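Local coordinates for protein putative XRE-family transcriptional regulator (Rhodococcus sp., PDB 2OFY) that probably binds DNA through a helix-turn-helix domain of the XRE type and is thought to act as a transcriptional regulator, at residues Met28-Val33 against Glu42-Ile47. Sequence-based numbering, arbitrary orientation. Where two conformers were deposited one is given.
Sequences MSMVTV and ETLRKI
Met30 and Val33, on the first turn of helix 30-37, meet Leu44 and Arg45 of helix 41-48. These two consecutive helices form the helix-turn-helix of this XRE-family domain, in which, as in relatives, the second would be the recognition helix. No hydrogen bond crosses between the segments, which meet by van der Waals packing, largely of apolar side chains. Leu44 reaches between its two partners. Its CD2 lies 3.8 Å from Val33 CG1, the two side chains crossing at about a right angle, and also rests on the backbone of helix 30-37, 3.7 Å from Met30 O. The CA-CB bond of Leu44 is directed at helix 30-37, and CG, anti to the backbone N (chi1 -177°), carries CD2 on to these two atoms.

Met30, present as selenomethionine, runs across from the other helix. A bend about its last torsion (chi3 82°) turns the methyl onto helix 41-48, where CE lies 4.0 Å from Leu44 CG and 3.7 Å from Arg45 N. Arg25 of helix 8-25 touches both Met30 and Val33 as well.

Polar bonds act within each segment. Ser29 is the N-cap of helix 30-37: its OG accepts from Thr32 N at 3.1 Å in a nearly straight bond, and more weakly from Val31 N. One turn apart on helix 41-48, Arg45 and Glu42 form a salt bridge in the conformer given, one of two deposited for Arg45; Arg45 NE donates to the syn side of Glu42 OE1 at 2.9 Å, the acceptor lying close to the guanidinium plane.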
HETATM    1  N   MSE A  28     -20.042  10.257  -5.335  1.00 18.64           N
HETATM    2  CA  MSE A  28     -19.093  11.341  -5.394  1.00 22.89           C
HETATM    3  C   MSE A  28     -18.398  11.352  -6.769  1.00 19.21           C
HETATM    4  O   MSE A  28     -18.234  10.306  -7.414  1.00 17.39           O
HETATM    5  CB  MSE A  28     -18.039  11.217  -4.278  1.00 21.18           C
HETATM    6  CG  MSE A  28     -18.569  11.283  -2.850  1.00 25.24           C
HETATM    7 SE   MSE A  28     -17.112  10.574  -1.708  1.00 43.39          SE
HETATM    8  CE  MSE A  28     -15.866  12.119  -2.144  1.00 23.41           C
ATOM      9  N   SER A  29     -18.009  12.549  -7.203  1.00 17.36           N
ATOM     10  CA  SER A  29     -17.420  12.762  -8.497  1.00 16.59           C
ATOM     11  C   SER A  29     -16.028  12.120  -8.608  1.00 17.99           C
ATOM     12  O   SER A  29     -15.208  12.263  -7.699  1.00 16.37           O
ATOM     13  CB  SER A  29     -17.271  14.279  -8.674  1.00 16.28           C
ATOM     14  OG  SER A  29     -16.356  14.580  -9.689  1.00 17.18           O
HETATM   15  N   MSE A  30     -15.729  11.470  -9.730  1.00 18.66           N
HETATM   16  CA  MSE A  30     -14.332  11.021  -9.935  1.00 23.22           C
HETATM   17  C   MSE A  30     -13.344  12.188  -9.949  1.00 19.31           C
HETATM   18  O   MSE A  30     -12.209  12.074  -9.465  1.00 17.33           O
HETATM   19  CB  MSE A  30     -14.187  10.243 -11.225  1.00 22.28           C
HETATM   20  CG  MSE A  30     -14.925   8.913 -11.227  1.00 24.00           C
HETATM   21 SE   MSE A  30     -14.426   8.042 -12.912  1.00 40.86          SE
HETATM   22  CE  MSE A  30     -12.886   7.475 -12.139  1.00 21.09           C
ATOM     23  N   VAL A  31     -13.764  13.325 -10.498  1.00 17.53           N
ATOM     24  CA  VAL A  31     -12.842  14.461 -10.602  1.00 16.89           C
ATOM     25  C   VAL A  31     -12.549  14.959  -9.205  1.00 16.34           C
ATOM     26  O   VAL A  31     -11.412  15.258  -8.868  1.00 16.66           O
ATOM     27  CB  VAL A  31     -13.458  15.623 -11.403  1.00 17.61           C
ATOM     28  CG1 VAL A  31     -12.521  16.841 -11.336  1.00 16.12           C
ATOM     29  CG2 VAL A  31     -13.693  15.174 -12.843  1.00 17.83           C
ATOM     30  N   THR A  32     -13.584  15.072  -8.388  1.00 14.97           N
ATOM     31  CA  THR A  32     -13.358  15.585  -7.060  1.00 16.11           C
ATOM     32  C   THR A  32     -12.437  14.657  -6.241  1.00 16.54           C
ATOM     33  O   THR A  32     -11.479  15.105  -5.599  1.00 16.37           O
ATOM     34  CB  THR A  32     -14.665  15.799  -6.369  1.00 16.57           C
ATOM     35  OG1 THR A  32     -15.440  16.733  -7.163  1.00 17.84           O
ATOM     36  CG2 THR A  32     -14.420  16.337  -5.008  1.00 18.62           C
ATOM     37  N   VAL A  33     -12.757  13.378  -6.274  1.00 15.59           N
ATOM     38  CA  VAL A  33     -11.896  12.355  -5.616  1.00 14.69           C
ATOM     39  C   VAL A  33     -10.426  12.484  -6.110  1.00 15.74           C
ATOM     40  O   VAL A  33      -9.514  12.603  -5.302  1.00 16.39           O
ATOM     41  CB  VAL A  33     -12.454  10.933  -5.740  1.00 16.22           C
ATOM     42  CG1 VAL A  33     -11.428   9.963  -5.029  1.00 14.77           C
ATOM     43  CG2 VAL A  33     -13.830  10.840  -5.062  1.00 16.63           C
ATOM     44  N   GLU A  42      -7.618   9.580 -14.930  1.00 17.31           N
ATOM     45  CA  GLU A  42      -7.145   8.361 -15.569  1.00 18.59           C
ATOM     46  C   GLU A  42      -6.585   7.346 -14.578  1.00 17.15           C
ATOM     47  O   GLU A  42      -6.925   6.173 -14.647  1.00 16.18           O
ATOM     48  CB  GLU A  42      -6.176   8.601 -16.763  1.00 18.21           C
ATOM     49  CG  GLU A  42      -6.970   8.535 -18.091  1.00 26.27           C
ATOM     50  CD  GLU A  42      -8.188   7.581 -18.008  1.00 32.63           C
ATOM     51  OE1 GLU A  42      -9.324   8.004 -18.372  1.00 33.11           O
ATOM     52  OE2 GLU A  42      -8.020   6.428 -17.508  1.00 37.92           O
ATOM     53  N   THR A  43      -5.765   7.798 -13.640  1.00 16.51           N
ATOM     54  CA  THR A  43      -5.240   6.895 -12.617  1.00 16.24           C
ATOM     55  C   THR A  43      -6.364   6.289 -11.753  1.00 15.96           C
ATOM     56  O   THR A  43      -6.386   5.058 -11.539  1.00 14.70           O
ATOM     57  CB  THR A  43      -4.075   7.586 -11.831  1.00 16.94           C
ATOM     58  OG1 THR A  43      -2.983   7.820 -12.730  1.00 19.51           O
ATOM     59  CG2 THR A  43      -3.679   6.769 -10.605  1.00 18.77           C
ATOM     60  N   LEU A  44      -7.311   7.125 -11.314  1.00 14.49           N
ATOM     61  CA  LEU A  44      -8.400   6.647 -10.430  1.00 15.38           C
ATOM     62  C   LEU A  44      -9.241   5.620 -11.199  1.00 14.67           C
ATOM     63  O   LEU A  44      -9.555   4.564 -10.658  1.00 14.03           O
ATOM     64  CB  LEU A  44      -9.268   7.817 -10.013  1.00 15.58           C
ATOM     65  CG  LEU A  44     -10.368   7.393  -9.036  1.00 15.53           C
ATOM     66  CD1 LEU A  44      -9.810   6.624  -7.847  1.00 20.63           C
ATOM     67  CD2 LEU A  44     -11.166   8.649  -8.635  1.00 17.67           C
ATOM     68  N   ARG A  45      -9.538   5.911 -12.466  1.00 14.85           N
ATOM     69  CA  ARG A  45     -10.274   4.976 -13.314  0.50 14.79           C
ATOM     70  C   ARG A  45      -9.589   3.615 -13.391  1.00 13.75           C
ATOM     71  O   ARG A  45     -10.224   2.578 -13.276  1.00 14.02           O
ATOM     72  CB  ARG A  45     -10.437   5.545 -14.733  0.50 14.76           C
ATOM     73  CG  ARG A  45     -11.298   4.658 -15.634  0.50 16.59           C
ATOM     74  CD  ARG A  45     -11.419   5.208 -17.051  0.50 17.12           C
ATOM     75  NE  ARG A  45     -11.607   6.659 -17.093  0.50 24.09           N
ATOM     76  CZ  ARG A  45     -12.759   7.301 -16.898  0.50 23.77           C
ATOM     77  NH1 ARG A  45     -13.883   6.640 -16.632  0.50 25.31           N
ATOM     78  NH2 ARG A  45     -12.784   8.628 -16.982  0.50 23.79           N
ATOM     79  N   LYS A  46      -8.285   3.647 -13.684  1.00 13.89           N
ATOM     80  CA  LYS A  46      -7.533   2.428 -13.786  1.00 13.37           C
ATOM     81  C   LYS A  46      -7.496   1.730 -12.453  1.00 14.06           C
ATOM     82  O   LYS A  46      -7.624   0.507 -12.405  1.00 13.82           O
ATOM     83  CB  LYS A  46      -6.122   2.764 -14.248  1.00 12.19           C
ATOM     84  CG  LYS A  46      -6.114   3.073 -15.760  1.00 13.79           C
ATOM     85  CD  LYS A  46      -4.682   3.486 -16.184  1.00 20.31           C
ATOM     86  CE  LYS A  46      -4.699   3.821 -17.680  1.00 22.35           C
ATOM     87  NZ  LYS A  46      -3.492   4.569 -18.141  1.00 27.35           N
ATOM     88  N   ILE A  47      -7.331   2.482 -11.360  1.00 15.09           N
ATOM     89  CA  ILE A  47      -7.349   1.793 -10.024  1.00 16.41           C
ATOM     90  C   ILE A  47      -8.731   1.123  -9.804  1.00 17.38           C
ATOM     91  O   ILE A  47      -8.822  -0.037  -9.422  1.00 17.94           O
ATOM     92  CB  ILE A  47      -7.032   2.769  -8.871  1.00 16.37           C
ATOM     93  CG1 ILE A  47      -5.525   3.131  -8.934  1.00 17.41           C
ATOM     94  CG2 ILE A  47      -7.430   2.110  -7.519  1.00 19.08           C
ATOM     95  CD1 ILE A  47      -5.285   4.438  -8.148  1.00 27.23           C
TER